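Local coordinates for protein WlaRA, TDP-fucose-3,4-ketoisomerase (Campylobacter jejuni subsp. jejuni 81116, PDB 5TPV) that is a cupin-fold protein of the WxcM-like family that binds thymidine-5'-diphosphate in a pocket to which both subunits of its dimer contribute, at residues B[1-6]-B[76-81]; B[31-36]-B[110-115]; B[47-52]-B[93-98]; B[62-67]-B[99-104]. All blocks are in the same frame, centred on the assembly; numbering follows the deposited sequence.

Interaction 1. Residues B[1-6]-B[76-81]; sequences MNYTIL and QKIILN
Ile78 is the buried, packed part of this contact, and Ile5 covers it from the exposed side. Their side chains slide past each other in opposite directions, bringing CD1 of Ile5 to 4.0 Å from CG2 of Ile78. The other branch of Ile78 reaches toward Tyr3, where Ile78 CD1 approaches the ring obliquely, 4.3 Å from Tyr3 CE1. Ile67 of the adjoining strand and Leu87 of strand 85-89 pack against Ile78 from within the fold. The pairing illustrates how the two sheets of a cupin beta sandwich meet near their margins. Strand segments 3-6 and 76-80 pass 10.4 Å apart with their directions 21° from parallel, so side chains alone bridge the gap. The backbones are bonded within their own sheets, Thr4 to Tyr88 on one side and Ile78 to Ile67 on the other. The part formed by Tyr3, Gln76 and Met1 is looser and more polar. Gln76 NE2 gives a weak hydrogen bond to Tyr3 OH at 3.2 Å, with the amide plane standing nearly perpendicular to the phenol ring. With CG opposite the backbone N (chi1 178°), Gln76 CG lies 3.4 Å from Tyr3 OH, and the bend at the next bond (chi2 59°) places the amide near the hydroxyl. The same amide is tethered by its oxygen, since Gln76 OE1 accepts a weak bond from the backbone N of Lys77. At the exposed extreme, Met1 crosses Gln76 at about a right angle, with Met1 CE 4.0 Å from Gln76 CB, while the chain's amino terminus bonds to Asp71.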
# COMPACT_ATOMS: atom_id res chain seq x y z
N MET B 1 22.75 10.83 -7.44
CA MET B 1 21.99 9.58 -7.16
C MET B 1 21.78 9.48 -5.64
O MET B 1 22.75 9.51 -4.85
CB MET B 1 22.83 8.39 -7.60
CG MET B 1 22.06 7.08 -7.62
SD MET B 1 20.75 7.07 -8.86
CE MET B 1 21.68 6.32 -10.19
N ASN B 2 20.52 9.37 -5.24
CA ASN B 2 20.20 9.13 -3.83
C ASN B 2 19.07 8.09 -3.76
O ASN B 2 17.92 8.39 -4.02
CB ASN B 2 19.74 10.39 -3.08
CG ASN B 2 19.57 10.10 -1.56
OD1 ASN B 2 20.33 9.33 -0.96
ND2 ASN B 2 18.59 10.71 -0.95
N TYR B 3 19.43 6.88 -3.37
CA TYR B 3 18.49 5.82 -3.18
C TYR B 3 18.97 4.91 -2.06
O TYR B 3 20.17 4.95 -1.70
CB TYR B 3 18.41 5.05 -4.48
CG TYR B 3 19.63 4.25 -4.85
CD1 TYR B 3 19.90 3.03 -4.25
CD2 TYR B 3 20.51 4.70 -5.84
CE1 TYR B 3 21.02 2.29 -4.58
CE2 TYR B 3 21.63 3.97 -6.21
CZ TYR B 3 21.90 2.75 -5.56
OH TYR B 3 23.03 1.97 -5.87
N THR B 4 18.08 4.06 -1.56
CA THR B 4 18.44 3.10 -0.50
C THR B 4 17.61 1.83 -0.61
O THR B 4 16.38 1.88 -0.70
CB THR B 4 18.22 3.64 0.94
OG1 THR B 4 18.91 4.87 1.16
CG2 THR B 4 18.75 2.63 1.97
N ILE B 5 18.29 0.70 -0.59
CA ILE B 5 17.63 -0.57 -0.43
C ILE B 5 17.34 -0.74 1.06
O ILE B 5 18.26 -1.01 1.84
CB ILE B 5 18.44 -1.72 -1.05
CG1 ILE B 5 18.58 -1.46 -2.55
CG2 ILE B 5 17.76 -3.09 -0.84
CD1 ILE B 5 19.22 -2.59 -3.32
N LEU B 6 16.07 -0.57 1.43
CA LEU B 6 15.60 -0.82 2.78
C LEU B 6 15.39 -2.28 3.08
O LEU B 6 15.07 -3.08 2.21
CB LEU B 6 14.34 -0.03 3.07
CG LEU B 6 14.59 1.46 2.85
CD1 LEU B 6 13.26 2.15 2.95
CD2 LEU B 6 15.58 2.11 3.81
N GLN B 76 21.73 2.80 -12.58
CA GLN B 76 21.88 1.70 -11.65
C GLN B 76 20.67 0.77 -11.86
O GLN B 76 19.55 1.26 -12.00
CB GLN B 76 21.96 2.31 -10.22
CG GLN B 76 22.08 1.28 -9.10
CD GLN B 76 23.31 0.40 -9.24
OE1 GLN B 76 23.29 -0.55 -9.98
NE2 GLN B 76 24.37 0.72 -8.55
N LYS B 77 20.93 -0.53 -11.92
CA LYS B 77 19.88 -1.56 -12.01
C LYS B 77 19.79 -2.37 -10.71
O LYS B 77 20.80 -2.75 -10.12
CB LYS B 77 20.12 -2.52 -13.17
CG LYS B 77 20.13 -1.81 -14.51
CD LYS B 77 20.49 -2.75 -15.66
CE LYS B 77 20.44 -2.00 -16.97
NZ LYS B 77 20.79 -2.87 -18.13
N ILE B 78 18.56 -2.60 -10.27
CA ILE B 78 18.24 -3.27 -9.02
C ILE B 78 17.12 -4.28 -9.26
O ILE B 78 16.15 -3.98 -9.97
CB ILE B 78 17.76 -2.24 -7.99
CG1 ILE B 78 18.96 -1.35 -7.60
CG2 ILE B 78 17.16 -2.88 -6.74
CD1 ILE B 78 18.59 0.10 -7.41
N ILE B 79 17.28 -5.46 -8.64
CA ILE B 79 16.22 -6.44 -8.66
C ILE B 79 15.35 -6.34 -7.40
O ILE B 79 15.87 -6.26 -6.32
CB ILE B 79 16.74 -7.85 -9.00
CG1 ILE B 79 17.13 -7.87 -10.48
CG2 ILE B 79 15.67 -8.91 -8.76
CD1 ILE B 79 17.99 -9.05 -10.91
N LEU B 80 14.03 -6.27 -7.58
CA LEU B 80 13.08 -6.35 -6.48
C LEU B 80 12.43 -7.72 -6.54
O LEU B 80 11.86 -8.09 -7.55
CB LEU B 80 12.03 -5.25 -6.61
CG LEU B 80 12.60 -3.82 -6.42
CD1 LEU B 80 11.54 -2.77 -6.65
CD2 LEU B 80 13.18 -3.63 -5.03
N ASN B 81 12.57 -8.50 -5.47
CA ASN B 81 12.04 -9.85 -5.41
C ASN B 81 11.61 -10.40 -4.06
O ASN B 81 11.36 -11.60 -3.97
CB ASN B 81 13.00 -10.86 -6.06
CG ASN B 81 14.35 -10.97 -5.38
OD1 ASN B 81 15.27 -11.54 -5.96
ND2 ASN B 81 14.52 -10.41 -4.21

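Interaction 2. Residues B[31-36]-B[110-115]. With TYD (thymidine-5'-diphosphate), chain E.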
# COMPACT_ATOMS: atom_id res chain seq x y z
N ILE B 31 3.27 9.30 3.95
CA ILE B 31 2.47 8.67 2.90
C ILE B 31 1.18 9.44 2.71
O ILE B 31 0.58 9.89 3.64
CB ILE B 31 2.12 7.21 3.21
CG1 ILE B 31 3.44 6.47 3.37
CG2 ILE B 31 1.24 6.61 2.11
CD1 ILE B 31 3.36 5.08 3.99
N LYS B 32 0.85 9.65 1.44
CA LYS B 32 -0.39 10.28 0.97
C LYS B 32 -1.12 9.46 -0.15
O LYS B 32 -2.32 9.63 -0.42
CB LYS B 32 0.06 11.58 0.32
CG LYS B 32 -0.53 12.90 0.78
CD LYS B 32 0.43 13.66 1.69
CE LYS B 32 0.21 15.17 1.56
NZ LYS B 32 -1.21 15.61 1.32
N ARG B 33 -0.40 8.60 -0.85
CA ARG B 33 -0.92 7.79 -1.92
C ARG B 33 -0.11 6.50 -2.07
O ARG B 33 1.13 6.46 -1.89
CB ARG B 33 -0.84 8.65 -3.18
CG ARG B 33 -0.83 7.89 -4.50
CD ARG B 33 -1.00 8.80 -5.72
NE ARG B 33 0.15 9.68 -5.79
CZ ARG B 33 0.92 9.89 -6.85
NH1 ARG B 33 1.94 10.71 -6.74
NH2 ARG B 33 0.70 9.33 -8.02
N ILE B 34 -0.82 5.45 -2.49
CA ILE B 34 -0.25 4.11 -2.69
C ILE B 34 -0.76 3.71 -4.05
O ILE B 34 -1.88 4.03 -4.34
CB ILE B 34 -0.86 3.16 -1.59
CG1 ILE B 34 0.30 2.74 -0.80
CG2 ILE B 34 -1.89 2.05 -1.96
CD1 ILE B 34 0.56 3.92 0.07
N PHE B 35 -0.00 2.95 -4.81
CA PHE B 35 -0.57 2.26 -5.95
C PHE B 35 0.14 0.95 -6.18
O PHE B 35 1.22 0.70 -5.68
CB PHE B 35 -0.60 3.14 -7.23
CG PHE B 35 0.70 3.80 -7.55
CD1 PHE B 35 1.59 3.22 -8.41
CD2 PHE B 35 1.04 5.03 -6.98
CE1 PHE B 35 2.80 3.84 -8.71
CE2 PHE B 35 2.23 5.66 -7.31
CZ PHE B 35 3.12 5.08 -8.19
N TYR B 36 -0.53 0.06 -6.91
CA TYR B 36 0.03 -1.25 -7.19
C TYR B 36 -0.31 -1.60 -8.64
O TYR B 36 -1.34 -1.17 -9.20
CB TYR B 36 -0.36 -2.35 -6.15
CG TYR B 36 -1.82 -2.34 -5.80
CD1 TYR B 36 -2.71 -3.17 -6.47
CD2 TYR B 36 -2.32 -1.53 -4.78
CE1 TYR B 36 -4.05 -3.14 -6.20
CE2 TYR B 36 -3.67 -1.51 -4.51
CZ TYR B 36 -4.52 -2.30 -5.23
OH TYR B 36 -5.86 -2.29 -4.95
N THR B 110 4.19 6.71 -1.97
CA THR B 110 4.65 8.04 -2.27
C THR B 110 4.01 9.09 -1.34
O THR B 110 3.02 8.87 -0.61
CB THR B 110 4.45 8.39 -3.74
OG1 THR B 110 5.08 9.65 -4.08
CG2 THR B 110 3.01 8.52 -4.03
N ASN B 111 4.68 10.24 -1.31
CA ASN B 111 4.35 11.34 -0.40
C ASN B 111 3.53 12.43 -1.06
O ASN B 111 3.37 13.47 -0.48
CB ASN B 111 5.63 11.93 0.18
CG ASN B 111 6.57 12.50 -0.89
OD1 ASN B 111 6.64 12.05 -2.01
ND2 ASN B 111 7.34 13.49 -0.50
N THR B 112 2.96 12.20 -2.25
CA THR B 112 2.13 13.25 -2.86
C THR B 112 0.85 12.74 -3.41
O THR B 112 0.78 11.58 -3.77
CB THR B 112 2.86 13.89 -4.08
OG1 THR B 112 3.14 12.87 -5.04
CG2 THR B 112 4.22 14.47 -3.71
N TYR B 113 -0.11 13.64 -3.62
CA TYR B 113 -1.22 13.35 -4.49
C TYR B 113 -0.78 13.24 -5.96
O TYR B 113 0.19 13.87 -6.33
CB TYR B 113 -2.30 14.42 -4.36
CG TYR B 113 -2.91 14.55 -2.95
CD1 TYR B 113 -3.43 13.44 -2.28
CD2 TYR B 113 -3.03 15.79 -2.35
CE1 TYR B 113 -4.00 13.55 -1.04
CE2 TYR B 113 -3.61 15.93 -1.12
CZ TYR B 113 -4.06 14.80 -0.47
OH TYR B 113 -4.62 14.96 0.76
N TYR B 114 -1.53 12.52 -6.79
CA TYR B 114 -1.17 12.40 -8.19
C TYR B 114 -1.17 13.78 -8.84
O TYR B 114 -2.07 14.56 -8.61
CB TYR B 114 -2.19 11.54 -8.89
CG TYR B 114 -2.02 11.58 -10.37
CD1 TYR B 114 -2.96 12.23 -11.18
CD2 TYR B 114 -0.91 11.00 -10.96
CE1 TYR B 114 -2.77 12.34 -12.54
CE2 TYR B 114 -0.71 11.07 -12.32
CZ TYR B 114 -1.65 11.75 -13.10
OH TYR B 114 -1.46 11.79 -14.45
N ASP B 115 -0.17 14.09 -9.67
CA ASP B 115 -0.10 15.40 -10.30
C ASP B 115 0.65 15.29 -11.62
O ASP B 115 1.89 15.11 -11.66
CB ASP B 115 0.63 16.31 -9.36
CG ASP B 115 0.71 17.76 -9.84
OD1 ASP B 115 0.18 18.17 -10.91
OD2 ASP B 115 1.35 18.47 -9.06
PA TYD E . 2.55 6.75 -15.19
O1A TYD E . 2.59 7.78 -16.29
O2A TYD E . 3.25 7.02 -13.88
O3A TYD E . 3.12 5.36 -15.78
PB TYD E . 3.93 4.33 -14.84
O1B TYD E . 4.44 3.29 -15.80
O2B TYD E . 5.01 5.19 -14.22
O3B TYD E . 2.89 3.83 -13.87
O5' TYD E . 1.02 6.39 -14.87
C5' TYD E . 0.24 5.62 -15.79
C4' TYD E . -1.01 6.40 -16.18
O4' TYD E . -1.99 6.28 -15.15
C3' TYD E . -0.71 7.88 -16.37
O3' TYD E . -1.02 8.27 -17.71
C2' TYD E . -1.58 8.63 -15.39
C1' TYD E . -2.37 7.56 -14.64
N1 TYD E . -2.07 7.64 -13.21
C2 TYD E . -3.01 8.22 -12.33
O2 TYD E . -4.09 8.66 -12.78
N3 TYD E . -2.77 8.31 -11.01
C4 TYD E . -1.63 7.84 -10.49
O4 TYD E . -1.41 7.93 -9.26
C5 TYD E . -0.63 7.23 -11.40
C5M TYD E . 0.67 6.69 -10.85
C6 TYD E . -0.91 7.15 -12.75
O HOH W 1 2.32 12.40 -9.23
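Backbone hydrogen bonds join Lys32 and Arg33 to a single residue, Thr110. Thr110 O accepts a nearly straight bond from Lys32 N at 3.1 Å and a weaker one from Arg33 N, while Thr110 N donates back to Arg33 O; two residues opposite one make a classic beta bulge where strand 33-38 begins. That strand pairs on its other side with the second subunit, continuing the cupin sheet across the dimer. Side-chain hydrogen bonds centre on the Arg33 guanidinium. The chain runs extended, then turns at its third torsion (chi3 64°), and the guanidinium edge grips Thr112 side-on, NE reaching Thr112 O at 2.8 Å and NH1 reaching Thr112 OG1 at 3.0 Å, both close to its plane; Ser54 also bonds that hydroxyl. The remaining nitrogen, Arg33 NH2, donates to O4 of thymidine-5'-diphosphate at 2.8 Å. Face contacts complete the setting. Tyr114 CA covers one guanidinium face and Thr110 CG2 the opposite one. The thymine lies over the Tyr114 ring, N3 3.2 Å above its plane, and its methyl C5M sits above the centre of the Phe35 ring. Farther out, Lys32 NZ makes an off-centre cation-pi contact, 3.9 Å from the centroid of the Tyr113 ring, with Lys32 CG over the same ring. Bonded at its edge and covered on both faces, the guanidinium has little freedom to rotate, and its third nitrogen is thereby aimed at a carbonyl of the base.

Interaction 3. Residues B[47-52]-B[93-98]; sequences GDHANL and IWKQMY. With TYD (thymidine-5'-diphosphate), chain E.
Lys95 NZ is held by several groups that gather at its tip. Lys95 NZ donates to His49 O at 3.0 Å, coming from above the carbonyl plane, and to a water that also binds Asn51 N; Asn51 OD1 lies 2.8 Å away from Lys95 NZ. Bends at the second and third torsions (chi2 -73°, chi3 -59°) curl the lysine over toward the 47-51 strand. Here antiparallel strands 46-51 and 94-98 of the cupin sheet are interrupted by a G1 beta bulge, in which Asp48 and His49 both face Lys95. Asp48 N donates to Lys95 O at 2.8 Å, whereas the return bond from Lys95 N to His49 O is weak. Over the bulge, Trp94 lays one face of its indole on the backbone, with His49 N above the ring centre and Asp48 C toward the rim; Tyr123 meets the indole edge-to-face. The bulge borders the ligand pocket. His49 NE2 donates to O2B of thymidine-5'-diphosphate at the edge of the ring, while its other nitrogen, ND1, makes a weak bond to Asn51 OD1. Asn51 ND2 bonds in turn to Glu118, consistent with a second-shell position behind the histidine. The same diphosphate is met by main chain: Gly47 N donates an almost straight hydrogen bond to O1B at 2.8 Å, and Met97 CE rests 4.0 Å from that Gly47 N.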
# COMPACT_ATOMS: atom_id res chain seq x y z
N GLY B 47 7.23 3.08 -16.07
CA GLY B 47 8.06 4.23 -15.80
C GLY B 47 8.34 5.01 -17.07
O GLY B 47 7.42 5.47 -17.74
N ASP B 48 9.62 5.24 -17.34
CA ASP B 48 10.05 6.20 -18.36
C ASP B 48 9.68 7.65 -18.02
O ASP B 48 9.18 8.44 -18.85
CB ASP B 48 9.56 5.75 -19.75
CG ASP B 48 10.23 4.47 -20.22
OD1 ASP B 48 11.48 4.41 -20.17
OD2 ASP B 48 9.51 3.56 -20.70
N HIS B 49 9.94 8.03 -16.78
CA HIS B 49 9.76 9.42 -16.40
C HIS B 49 10.45 9.68 -15.07
O HIS B 49 10.79 8.78 -14.34
CB HIS B 49 8.29 9.79 -16.32
CG HIS B 49 7.51 8.91 -15.39
ND1 HIS B 49 7.46 9.12 -14.02
CD2 HIS B 49 6.78 7.79 -15.62
CE1 HIS B 49 6.71 8.19 -13.46
NE2 HIS B 49 6.27 7.37 -14.41
N ALA B 50 10.57 10.95 -14.75
CA ALA B 50 11.03 11.41 -13.46
C ALA B 50 9.96 12.29 -12.92
O ALA B 50 9.05 12.76 -13.65
CB ALA B 50 12.34 12.15 -13.59
N ASN B 51 10.05 12.48 -11.61
CA ASN B 51 9.04 13.24 -10.89
C ASN B 51 9.73 14.34 -10.07
O ASN B 51 10.74 14.09 -9.34
CB ASN B 51 8.15 12.35 -9.99
CG ASN B 51 7.37 11.28 -10.77
OD1 ASN B 51 7.95 10.33 -11.32
ND2 ASN B 51 6.07 11.43 -10.81
N LEU B 52 9.20 15.55 -10.26
CA LEU B 52 9.78 16.78 -9.68
C LEU B 52 9.69 16.86 -8.15
O LEU B 52 10.65 17.25 -7.48
CB LEU B 52 9.10 18.01 -10.27
CG LEU B 52 9.46 18.41 -11.70
CD1 LEU B 52 8.41 19.37 -12.22
CD2 LEU B 52 10.85 19.06 -11.73
N ILE B 93 14.52 11.48 -9.86
CA ILE B 93 15.29 10.39 -10.36
C ILE B 93 14.46 9.70 -11.42
O ILE B 93 13.28 9.41 -11.18
CB ILE B 93 15.68 9.48 -9.20
CG1 ILE B 93 16.51 10.28 -8.19
CG2 ILE B 93 16.41 8.25 -9.73
CD1 ILE B 93 17.31 9.47 -7.18
N TRP B 94 15.06 9.51 -12.58
CA TRP B 94 14.37 8.86 -13.70
C TRP B 94 14.40 7.36 -13.44
O TRP B 94 15.39 6.80 -12.92
CB TRP B 94 15.12 9.14 -14.98
CG TRP B 94 14.56 8.55 -16.23
CD1 TRP B 94 14.74 7.29 -16.71
CD2 TRP B 94 13.78 9.24 -17.20
NE1 TRP B 94 14.13 7.16 -17.94
CE2 TRP B 94 13.51 8.33 -18.24
CE3 TRP B 94 13.29 10.54 -17.28
CZ2 TRP B 94 12.76 8.68 -19.36
CZ3 TRP B 94 12.55 10.88 -18.42
CH2 TRP B 94 12.28 9.96 -19.42
N LYS B 95 13.32 6.71 -13.84
CA LYS B 95 13.22 5.27 -13.64
C LYS B 95 12.46 4.58 -14.75
O LYS B 95 11.58 5.17 -15.38
CB LYS B 95 12.59 4.98 -12.26
CG LYS B 95 11.08 4.81 -12.19
CD LYS B 95 10.30 6.07 -12.34
CE LYS B 95 10.64 7.11 -11.29
NZ LYS B 95 9.77 8.27 -11.56
N GLN B 96 12.84 3.35 -14.98
CA GLN B 96 12.16 2.42 -15.83
C GLN B 96 12.13 1.00 -15.21
O GLN B 96 13.10 0.53 -14.63
CB GLN B 96 12.87 2.46 -17.19
CG GLN B 96 12.25 1.56 -18.24
CD GLN B 96 13.13 1.45 -19.48
OE1 GLN B 96 14.28 1.02 -19.40
NE2 GLN B 96 12.59 1.83 -20.64
N MET B 97 10.99 0.32 -15.31
CA MET B 97 10.84 -1.04 -14.78
C MET B 97 10.43 -2.03 -15.81
O MET B 97 9.61 -1.71 -16.65
CB MET B 97 9.80 -1.04 -13.72
CG MET B 97 10.23 0.01 -12.74
SD MET B 97 8.98 0.37 -11.56
CE MET B 97 8.41 1.82 -12.49
N TYR B 98 11.00 -3.22 -15.71
CA TYR B 98 10.90 -4.18 -16.76
C TYR B 98 11.25 -5.55 -16.15
O TYR B 98 11.51 -5.67 -14.95
CB TYR B 98 11.85 -3.78 -17.89
CG TYR B 98 13.24 -3.57 -17.41
CD1 TYR B 98 14.18 -4.59 -17.45
CD2 TYR B 98 13.63 -2.36 -16.89
CE1 TYR B 98 15.47 -4.41 -16.97
CE2 TYR B 98 14.92 -2.16 -16.42
CZ TYR B 98 15.85 -3.18 -16.48
OH TYR B 98 17.11 -2.95 -15.96
PA TYD E . 2.55 6.75 -15.19
O1A TYD E . 2.59 7.78 -16.29
O2A TYD E . 3.25 7.02 -13.88
O3A TYD E . 3.12 5.36 -15.78
PB TYD E . 3.93 4.33 -14.84
O1B TYD E . 4.44 3.29 -15.80
O2B TYD E . 5.01 5.19 -14.22
O3B TYD E . 2.89 3.83 -13.87
O5' TYD E . 1.02 6.39 -14.87
C5' TYD E . 0.24 5.62 -15.79
C4' TYD E . -1.01 6.40 -16.18
O4' TYD E . -1.99 6.28 -15.15
C3' TYD E . -0.71 7.88 -16.37
O3' TYD E . -1.02 8.27 -17.71
C2' TYD E . -1.58 8.63 -15.39
C1' TYD E . -2.37 7.56 -14.64
N1 TYD E . -2.07 7.64 -13.21
C2 TYD E . -3.01 8.22 -12.33
O2 TYD E . -4.09 8.66 -12.78
N3 TYD E . -2.77 8.31 -11.01
C4 TYD E . -1.63 7.84 -10.49
O4 TYD E . -1.41 7.93 -9.26
C5 TYD E . -0.63 7.23 -11.40
C5M TYD E . 0.67 6.69 -10.85
C6 TYD E . -0.91 7.15 -12.75
O HOH W 2 11.36 10.48 -10.08

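Interaction 4. Residues B[62-67]-B[99-104]; sequences NGSCEI and NFSKDC
Glu66 runs alongside Asn99, the two side chains pointing the same way. Its CB starts 4.2 Å from CB of Asn99, the extended chain then carries CD to 3.9 Å from Asn99 ND2, and at the tip OE2 accepts a hydrogen bond from that ND2 at 3.0 Å. The donor arrives from above the carboxylate plane, though close to the plane of its own amide. The second oxygen, OE1, is bonded to the hydroxyl of Tyr98, so both carboxylate oxygens are engaged. One residue earlier the contact turns apolar and tight: Cys65 CB lies 3.3 Å from Phe100 CD2, with the sulfur oblique to a ring that also stacks on Phe40. Next comes a polar clasp. Ser64 O takes an almost straight bond from Ser101 N at 3.0 Å, and Ser64 N donates to Ser101 OG at 3.1 Å. Ser101 OG, set between its own backbone N and carbonyl carbon (chi1 65°), donates a hydrogen bond to Asp103 OD2 at 2.7 Å. The serine thus ties segment 62-67 to a type I beta turn, Ser101 to Cys104, closed by Cys104 N bonding to Ser101 O, in the connection between strands 94-98 and 105-110 of the cupin fold.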
# COMPACT_ATOMS: atom_id res chain seq x y z
N ASN B 62 4.79 -9.54 -4.64
CA ASN B 62 4.90 -10.89 -5.12
C ASN B 62 5.75 -10.93 -6.38
O ASN B 62 5.88 -9.94 -7.08
CB ASN B 62 3.49 -11.46 -5.29
CG ASN B 62 3.48 -12.99 -5.19
OD1 ASN B 62 4.10 -13.59 -4.31
ND2 ASN B 62 2.83 -13.61 -6.15
N GLY B 63 6.36 -12.06 -6.66
CA GLY B 63 7.27 -12.16 -7.79
C GLY B 63 8.48 -11.25 -7.74
O GLY B 63 9.02 -10.88 -6.69
N SER B 64 8.89 -10.82 -8.91
CA SER B 64 10.11 -10.05 -9.03
C SER B 64 10.05 -9.17 -10.27
O SER B 64 9.33 -9.44 -11.22
CB SER B 64 11.34 -10.97 -9.15
OG SER B 64 11.19 -11.83 -10.26
N CYS B 65 10.82 -8.10 -10.22
CA CYS B 65 11.01 -7.29 -11.40
C CYS B 65 12.37 -6.59 -11.22
O CYS B 65 13.02 -6.78 -10.18
CB CYS B 65 9.85 -6.28 -11.51
SG CYS B 65 9.81 -5.09 -10.14
N GLU B 66 12.78 -5.83 -12.24
CA GLU B 66 14.04 -5.12 -12.27
C GLU B 66 13.71 -3.65 -12.47
O GLU B 66 12.82 -3.28 -13.24
CB GLU B 66 14.92 -5.61 -13.44
CG GLU B 66 16.40 -5.41 -13.25
CD GLU B 66 17.24 -6.00 -14.39
OE1 GLU B 66 18.12 -5.27 -14.90
OE2 GLU B 66 16.98 -7.15 -14.78
N ILE B 67 14.43 -2.81 -11.77
CA ILE B 67 14.33 -1.38 -12.00
C ILE B 67 15.66 -0.73 -12.38
O ILE B 67 16.70 -0.99 -11.74
CB ILE B 67 13.72 -0.69 -10.80
CG1 ILE B 67 13.67 0.81 -11.00
CG2 ILE B 67 14.49 -0.98 -9.54
CD1 ILE B 67 12.65 1.47 -10.13
N ASN B 99 11.17 -6.56 -17.00
CA ASN B 99 11.47 -7.93 -16.65
C ASN B 99 10.55 -8.41 -15.54
O ASN B 99 11.01 -9.05 -14.57
CB ASN B 99 12.93 -8.05 -16.19
CG ASN B 99 13.92 -8.05 -17.35
OD1 ASN B 99 13.53 -8.07 -18.51
ND2 ASN B 99 15.21 -8.00 -17.03
N PHE B 100 9.28 -8.05 -15.63
CA PHE B 100 8.36 -8.46 -14.57
C PHE B 100 8.01 -9.94 -14.68
O PHE B 100 7.63 -10.35 -15.75
CB PHE B 100 7.03 -7.73 -14.75
CG PHE B 100 7.11 -6.25 -14.51
CD1 PHE B 100 7.27 -5.38 -15.57
CD2 PHE B 100 7.06 -5.74 -13.20
CE1 PHE B 100 7.34 -4.00 -15.36
CE2 PHE B 100 7.13 -4.37 -12.99
CZ PHE B 100 7.28 -3.49 -14.08
N SER B 101 8.04 -10.70 -13.60
CA SER B 101 7.39 -12.01 -13.63
C SER B 101 5.86 -11.89 -13.82
O SER B 101 5.25 -10.83 -13.59
CB SER B 101 7.77 -12.82 -12.40
OG SER B 101 7.31 -12.24 -11.19
N LYS B 102 5.24 -12.97 -14.28
CA LYS B 102 3.80 -12.98 -14.60
C LYS B 102 3.00 -12.77 -13.34
O LYS B 102 1.98 -12.12 -13.38
CB LYS B 102 3.33 -14.29 -15.28
CG LYS B 102 3.71 -15.58 -14.54
CD LYS B 102 2.62 -16.66 -14.39
CE LYS B 102 2.06 -16.83 -12.98
NZ LYS B 102 0.93 -15.92 -12.62
N ASP B 103 3.48 -13.30 -12.23
CA ASP B 103 2.87 -13.15 -10.92
C ASP B 103 3.35 -11.91 -10.14
O ASP B 103 2.97 -11.75 -8.99
CB ASP B 103 3.18 -14.39 -10.06
CG ASP B 103 4.67 -14.72 -9.94
OD1 ASP B 103 5.04 -15.60 -9.13
OD2 ASP B 103 5.49 -14.10 -10.64
N CYS B 104 4.16 -11.04 -10.73
CA CYS B 104 4.67 -9.86 -10.04
C CYS B 104 3.49 -8.98 -9.59
O CYS B 104 2.57 -8.73 -10.33
CB CYS B 104 5.60 -9.02 -10.88
SG CYS B 104 6.35 -7.70 -9.86

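From the N terminus, segment 1-6 opens interaction 1, which closes only at 76-81 after a long run of strands. Before that closure the chain has begun the other three contacts, at 31-36, 47-52 and 62-67, so interaction 1 crosses them all. Interaction 3 closes at 93-98 and interaction 4 at 99-104; these two cross each other. Interaction 2, finishing at 110-115, closes the outer loop within which both fall. Interaction 1 spans the two sheets, interaction 3 lies in the smaller one, interaction 4 joins its strand 65-70 to the loop leading into the larger, and interaction 2 joins strand 33-38, outermost in this chain, to the end of strand 105-110. Interactions 2 and 3 reach the same thymidine-5'-diphosphate.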